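Local atomic coordinates of ABC transporter ATP-binding protein (Sulfolobus tokodaii, PDB entry 2PJZ), a protein that probably binds and hydrolyses ATP as the nucleotide-binding subunit of an ABC transporter, possibly one for cobalt. Residues Ala162-Tyr174 with His183-Lys195. Sequence-based numbering, arbitrary orientation. Where two conformers were deposited one is given.
Sequences ARRHVISRYIKEY and HELDMLNLYKEYK
In the P-loop ATPase fold of this ABC protein, helix 161-173 packs against the connection between parallel strands 177-182 and 195-200, R164 and K172 reaching across to it. The extended R164 chain passes M187, with CD 3.6 Å from SD. Its guanidinium then forms a salt-bridge network with E184 and D186. NH1 donates to D186 OD2 at 3.0 Å, near the guanidinium plane but from above the carboxylate plane. NH2 makes the second salt bridge, to E184 OE1 at 3.1 Å, and NE bonds to F156 O. With R164 cut back to alanine, E184 and D186 would probably lose their shared cation, F156 O its NE bond, and M187 SD the chain beside it. Further along, L190 CD1 makes a CH-pi contact over one face of the H165 ring, offset toward the rim; H165 ND1 bonds to A161 O. In one of its two conformers, S168 OG lies 2.8 Å from Y191 OH. I171 CG2 meets the edge of the same tyrosine ring. K172 bends at chi3 (79°), which brings NZ to L190 O at 2.6 Å, in the carbonyl plane. K172 NZ also has a long salt bridge to E193 OE1. The charged ends of R164 and K172 thus fasten the connection to the helix at two places, beside the buried S168, I171 and Y191.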
loop_
_atom_site.group_PDB
_atom_site.type_symbol
_atom_site.label_atom_id
_atom_site.label_comp_id
_atom_site.label_asym_id
_atom_site.label_seq_id
_atom_site.Cartn_x
_atom_site.Cartn_y
_atom_site.Cartn_z
ATOM N N ALA A 162 8.618 -6.600 -16.285
ATOM C CA ALA A 162 8.347 -8.036 -16.275
ATOM C C ALA A 162 8.115 -8.562 -14.858
ATOM O O ALA A 162 7.153 -9.291 -14.607
ATOM C CB ALA A 162 9.484 -8.820 -16.975
ATOM N N ARG A 163 8.990 -8.173 -13.934
ATOM C CA ARG A 163 8.867 -8.609 -12.543
ATOM C C ARG A 163 7.687 -7.951 -11.823
ATOM O O ARG A 163 7.137 -8.529 -10.896
ATOM C CB ARG A 163 10.178 -8.406 -11.784
ATOM C CG ARG A 163 11.218 -9.410 -12.234
ATOM C CD ARG A 163 12.578 -9.128 -11.667
ATOM N NE ARG A 163 13.562 -9.931 -12.380
ATOM C CZ ARG A 163 14.802 -10.150 -11.971
ATOM N NH1 ARG A 163 15.236 -9.616 -10.835
ATOM N NH2 ARG A 163 15.619 -10.892 -12.715
ATOM N N ARG A 164 7.293 -6.765 -12.265
ATOM C CA ARG A 164 6.066 -6.145 -11.766
ATOM C C ARG A 164 4.843 -7.011 -12.051
ATOM O O ARG A 164 3.945 -7.160 -11.202
ATOM C CB ARG A 164 5.858 -4.768 -12.365
ATOM C CG ARG A 164 6.707 -3.675 -11.744
ATOM C CD ARG A 164 6.523 -2.393 -12.507
ATOM N NE ARG A 164 6.959 -1.248 -11.715
ATOM C CZ ARG A 164 6.607 0.014 -11.944
ATOM N NH1 ARG A 164 5.820 0.325 -12.970
ATOM N NH2 ARG A 164 7.056 0.972 -11.151
ATOM N N HIS A 165 4.804 -7.567 -13.260
ATOM C CA HIS A 165 3.738 -8.462 -13.664
ATOM C C HIS A 165 3.730 -9.769 -12.908
ATOM O O HIS A 165 2.658 -10.272 -12.549
ATOM C CB HIS A 165 3.800 -8.688 -15.178
ATOM C CG HIS A 165 3.134 -7.593 -15.941
ATOM N ND1 HIS A 165 3.701 -6.344 -16.086
ATOM C CD2 HIS A 165 1.907 -7.522 -16.510
ATOM C CE1 HIS A 165 2.874 -5.566 -16.760
ATOM N NE2 HIS A 165 1.771 -6.251 -17.013
ATOM N N VAL A 166 4.912 -10.318 -12.658
ATOM C CA VAL A 166 5.042 -11.539 -11.867
ATOM C C VAL A 166 4.565 -11.317 -10.410
ATOM O O VAL A 166 3.728 -12.078 -9.899
ATOM C CB VAL A 166 6.479 -12.111 -11.928
ATOM C CG1 VAL A 166 6.630 -13.277 -10.967
ATOM C CG2 VAL A 166 6.785 -12.599 -13.362
ATOM N N ILE A 167 5.054 -10.255 -9.771
ATOM C CA ILE A 167 4.683 -9.999 -8.374
ATOM C C ILE A 167 3.194 -9.620 -8.242
ATOM O O ILE A 167 2.562 -9.951 -7.258
ATOM C CB ILE A 167 5.635 -8.968 -7.689
ATOM C CG1 ILE A 167 5.578 -9.090 -6.154
ATOM C CG2 ILE A 167 5.323 -7.539 -8.142
ATOM C CD1 ILE A 167 6.064 -10.397 -5.612
ATOM N N SER A 168 2.640 -8.958 -9.255
ATOM C CA SER A 168 1.228 -8.584 -9.264
ATOM C C SER A 168 0.346 -9.826 -9.259
ATOM O O SER A 168 -0.682 -9.850 -8.600
ATOM C CB SER A 168 0.895 -7.709 -10.470
ATOM O OG SER A 168 -0.441 -7.250 -10.420
ATOM N N ARG A 169 0.760 -10.851 -9.998
ATOM C CA ARG A 169 0.041 -12.121 -10.030
ATOM C C ARG A 169 -0.013 -12.715 -8.616
ATOM O O ARG A 169 -1.059 -13.181 -8.174
ATOM C CB ARG A 169 0.632 -13.090 -11.099
ATOM C CG ARG A 169 0.247 -12.621 -12.560
ATOM C CD ARG A 169 1.018 -13.222 -13.825
ATOM N NE ARG A 169 0.634 -12.441 -15.036
ATOM C CZ ARG A 169 1.474 -11.861 -15.918
ATOM N NH1 ARG A 169 2.793 -12.020 -15.809
ATOM N NH2 ARG A 169 0.991 -11.139 -16.941
ATOM N N TYR A 170 1.092 -12.633 -7.877
ATOM C CA TYR A 170 1.102 -13.167 -6.496
ATOM C C TYR A 170 0.316 -12.298 -5.506
ATOM O O TYR A 170 -0.324 -12.810 -4.585
ATOM C CB TYR A 170 2.536 -13.353 -6.019
ATOM C CG TYR A 170 3.210 -14.548 -6.643
ATOM C CD1 TYR A 170 2.708 -15.832 -6.442
ATOM C CD2 TYR A 170 4.363 -14.397 -7.411
ATOM C CE1 TYR A 170 3.325 -16.936 -7.009
ATOM C CE2 TYR A 170 4.990 -15.498 -7.986
ATOM C CZ TYR A 170 4.465 -16.755 -7.783
ATOM O OH TYR A 170 5.103 -17.837 -8.349
ATOM N N ILE A 171 0.417 -10.986 -5.686
ATOM C CA ILE A 171 -0.332 -10.012 -4.881
ATOM C C ILE A 171 -1.822 -10.292 -5.037
ATOM O O ILE A 171 -2.579 -10.247 -4.073
ATOM C CB ILE A 171 0.057 -8.538 -5.285
ATOM C CG1 ILE A 171 1.475 -8.235 -4.790
ATOM C CG2 ILE A 171 -0.974 -7.498 -4.764
ATOM C CD1 ILE A 171 2.094 -6.930 -5.297
ATOM N N LYS A 172 -2.250 -10.609 -6.254
ATOM C CA LYS A 172 -3.665 -10.839 -6.507
ATOM C C LYS A 172 -4.144 -12.190 -5.981
ATOM O O LYS A 172 -5.299 -12.318 -5.546
ATOM C CB LYS A 172 -4.001 -10.580 -7.981
ATOM C CG LYS A 172 -3.727 -9.087 -8.369
ATOM C CD LYS A 172 -3.665 -8.857 -9.902
ATOM C CE LYS A 172 -5.033 -8.788 -10.546
ATOM N NZ LYS A 172 -4.854 -8.416 -12.003
ATOM N N GLU A 173 -3.242 -13.172 -5.973
ATOM C CA GLU A 173 -3.577 -14.532 -5.541
ATOM C C GLU A 173 -3.547 -14.721 -4.026
ATOM O O GLU A 173 -4.385 -15.450 -3.475
ATOM C CB GLU A 173 -2.659 -15.550 -6.214
ATOM C CG GLU A 173 -2.821 -16.969 -5.653
ATOM C CD GLU A 173 -2.066 -18.005 -6.436
ATOM O OE1 GLU A 173 -1.123 -17.613 -7.179
ATOM O OE2 GLU A 173 -2.418 -19.214 -6.301
ATOM N N TYR A 174 -2.606 -14.054 -3.357
ATOM C CA TYR A 174 -2.415 -14.221 -1.918
ATOM C C TYR A 174 -2.821 -12.974 -1.097
ATOM O O TYR A 174 -2.914 -11.846 -1.631
ATOM C CB TYR A 174 -0.968 -14.657 -1.641
ATOM C CG TYR A 174 -0.655 -16.012 -2.238
ATOM C CD1 TYR A 174 -1.103 -17.177 -1.619
ATOM C CD2 TYR A 174 0.047 -16.130 -3.443
ATOM C CE1 TYR A 174 -0.844 -18.429 -2.165
ATOM C CE2 TYR A 174 0.320 -17.399 -4.007
ATOM C CZ TYR A 174 -0.133 -18.535 -3.356
ATOM O OH TYR A 174 0.112 -19.799 -3.868
ATOM N N HIS A 183 2.371 5.476 -5.091
ATOM C CA HIS A 183 2.273 6.766 -5.764
ATOM C C HIS A 183 2.266 6.565 -7.301
ATOM O O HIS A 183 2.074 7.521 -8.061
ATOM C CB HIS A 183 3.439 7.685 -5.340
ATOM C CG HIS A 183 4.771 7.269 -5.881
ATOM N ND1 HIS A 183 5.279 7.765 -7.064
ATOM C CD2 HIS A 183 5.707 6.413 -5.403
ATOM C CE1 HIS A 183 6.462 7.228 -7.299
ATOM N NE2 HIS A 183 6.747 6.401 -6.312
ATOM N N GLU A 184 2.497 5.325 -7.723
ATOM C CA GLU A 184 2.678 4.961 -9.136
ATOM C C GLU A 184 1.383 4.629 -9.874
ATOM O O GLU A 184 0.692 3.683 -9.546
ATOM C CB GLU A 184 3.638 3.776 -9.244
ATOM C CG GLU A 184 4.876 4.001 -8.428
ATOM C CD GLU A 184 5.955 3.034 -8.765
ATOM O OE1 GLU A 184 5.770 1.835 -8.487
ATOM O OE2 GLU A 184 6.998 3.486 -9.287
ATOM N N LEU A 185 1.070 5.412 -10.885
ATOM C CA LEU A 185 -0.209 5.290 -11.562
ATOM C C LEU A 185 -0.156 4.271 -12.696
ATOM O O LEU A 185 -1.193 3.761 -13.122
ATOM C CB LEU A 185 -0.641 6.662 -12.090
ATOM C CG LEU A 185 -0.851 7.790 -11.084
ATOM C CD1 LEU A 185 -0.992 9.093 -11.823
ATOM C CD2 LEU A 185 -2.067 7.560 -10.172
ATOM N N ASP A 186 1.055 3.966 -13.171
ATOM C CA ASP A 186 1.243 3.051 -14.303
ATOM C C ASP A 186 0.913 1.589 -13.968
ATOM O O ASP A 186 0.879 0.725 -14.850
ATOM C CB ASP A 186 2.662 3.211 -14.901
ATOM C CG ASP A 186 3.792 2.775 -13.941
ATOM O OD1 ASP A 186 3.519 2.356 -12.791
ATOM O OD2 ASP A 186 4.984 2.842 -14.351
ATOM N N MET A 187 0.662 1.314 -12.686
ATOM C CA MET A 187 0.358 -0.035 -12.273
ATOM C C MET A 187 -1.134 -0.327 -12.108
ATOM O O MET A 187 -1.531 -1.491 -11.987
ATOM C CB MET A 187 1.104 -0.372 -10.981
ATOM C CG MET A 187 1.584 -1.798 -11.041
ATOM S SD MET A 187 3.007 -1.762 -12.115
ATOM C CE MET A 187 2.662 -3.109 -13.264
ATOM N N LEU A 188 -1.953 0.718 -12.135
ATOM C CA LEU A 188 -3.383 0.576 -11.853
ATOM C C LEU A 188 -4.147 -0.292 -12.852
ATOM O O LEU A 188 -5.183 -0.856 -12.499
ATOM C CB LEU A 188 -4.047 1.941 -11.721
ATOM C CG LEU A 188 -3.627 2.798 -10.520
ATOM C CD1 LEU A 188 -4.280 4.172 -10.614
ATOM C CD2 LEU A 188 -3.972 2.114 -9.179
ATOM N N ASN A 189 -3.629 -0.397 -14.089
ATOM C CA ASN A 189 -4.291 -1.147 -15.155
ATOM C C ASN A 189 -4.340 -2.633 -14.850
ATOM O O ASN A 189 -5.076 -3.381 -15.488
ATOM C CB ASN A 189 -3.559 -0.937 -16.478
ATOM C CG ASN A 189 -2.179 -1.537 -16.455
ATOM O OD1 ASN A 189 -1.198 -0.859 -16.127
ATOM N ND2 ASN A 189 -2.094 -2.831 -16.736
ATOM N N LEU A 190 -3.522 -3.070 -13.905
ATOM C CA LEU A 190 -3.555 -4.468 -13.467
ATOM C C LEU A 190 -4.492 -4.660 -12.271
ATOM O O LEU A 190 -4.679 -5.780 -11.806
ATOM C CB LEU A 190 -2.147 -4.947 -13.099
ATOM C CG LEU A 190 -1.187 -5.284 -14.250
ATOM C CD1 LEU A 190 0.139 -5.714 -13.660
ATOM C CD2 LEU A 190 -1.765 -6.385 -15.147
ATOM N N TYR A 191 -5.088 -3.569 -11.790
ATOM C CA TYR A 191 -5.893 -3.624 -10.573
ATOM C C TYR A 191 -7.290 -3.061 -10.737
ATOM O O TYR A 191 -7.848 -2.530 -9.788
ATOM C CB TYR A 191 -5.143 -2.955 -9.409
ATOM C CG TYR A 191 -3.955 -3.762 -8.991
ATOM C CD1 TYR A 191 -4.059 -4.732 -7.990
ATOM C CD2 TYR A 191 -2.724 -3.610 -9.642
ATOM C CE1 TYR A 191 -2.959 -5.507 -7.630
ATOM C CE2 TYR A 191 -1.632 -4.379 -9.289
ATOM C CZ TYR A 191 -1.751 -5.318 -8.278
ATOM O OH TYR A 191 -0.653 -6.071 -7.940
ATOM N N LYS A 192 -7.875 -3.250 -11.926
ATOM C CA LYS A 192 -9.197 -2.709 -12.274
ATOM C C LYS A 192 -10.297 -3.201 -11.367
ATOM O O LYS A 192 -11.251 -2.452 -11.079
ATOM C CB LYS A 192 -9.566 -3.053 -13.733
ATOM C CG LYS A 192 -8.561 -2.579 -14.742
ATOM C CD LYS A 192 -8.875 -3.093 -16.171
ATOM C CE LYS A 192 -8.042 -2.310 -17.183
ATOM N NZ LYS A 192 -8.483 -2.599 -18.596
ATOM N N GLU A 193 -10.174 -4.433 -10.891
ATOM C CA GLU A 193 -11.236 -5.003 -10.051
ATOM C C GLU A 193 -11.161 -4.527 -8.588
ATOM O O GLU A 193 -11.993 -4.914 -7.745
ATOM C CB GLU A 193 -11.261 -6.546 -10.171
ATOM C CG GLU A 193 -10.051 -7.308 -9.590
ATOM C CD GLU A 193 -8.791 -7.403 -10.478
ATOM O OE1 GLU A 193 -8.277 -8.552 -10.606
ATOM O OE2 GLU A 193 -8.283 -6.370 -10.992
ATOM N N TYR A 194 -10.197 -3.653 -8.302
ATOM C CA TYR A 194 -9.930 -3.213 -6.909
ATOM C C TYR A 194 -10.507 -1.857 -6.645
ATOM O O TYR A 194 -10.789 -1.130 -7.590
ATOM C CB TYR A 194 -8.428 -3.196 -6.636
ATOM C CG TYR A 194 -7.862 -4.568 -6.548
ATOM C CD1 TYR A 194 -7.103 -4.971 -5.456
ATOM C CD2 TYR A 194 -8.077 -5.480 -7.576
ATOM C CE1 TYR A 194 -6.589 -6.288 -5.398
ATOM C CE2 TYR A 194 -7.599 -6.759 -7.517
ATOM C CZ TYR A 194 -6.864 -7.169 -6.443
ATOM O OH TYR A 194 -6.410 -8.467 -6.467
ATOM N N LYS A 195 -10.732 -1.526 -5.369
ATOM C CA LYS A 195 -11.165 -0.198 -4.981
ATOM C C LYS A 195 -9.929 0.611 -4.577
ATOM O O LYS A 195 -8.963 0.048 -4.021
ATOM C CB LYS A 195 -12.118 -0.239 -3.781
ATOM C CG LYS A 195 -13.480 -0.907 -4.046
ATOM C CD LYS A 195 -14.342 -0.760 -2.801
ATOM C CE LYS A 195 -15.533 -1.710 -2.840
ATOM N NZ LYS A 195 -15.831 -2.084 -1.426
#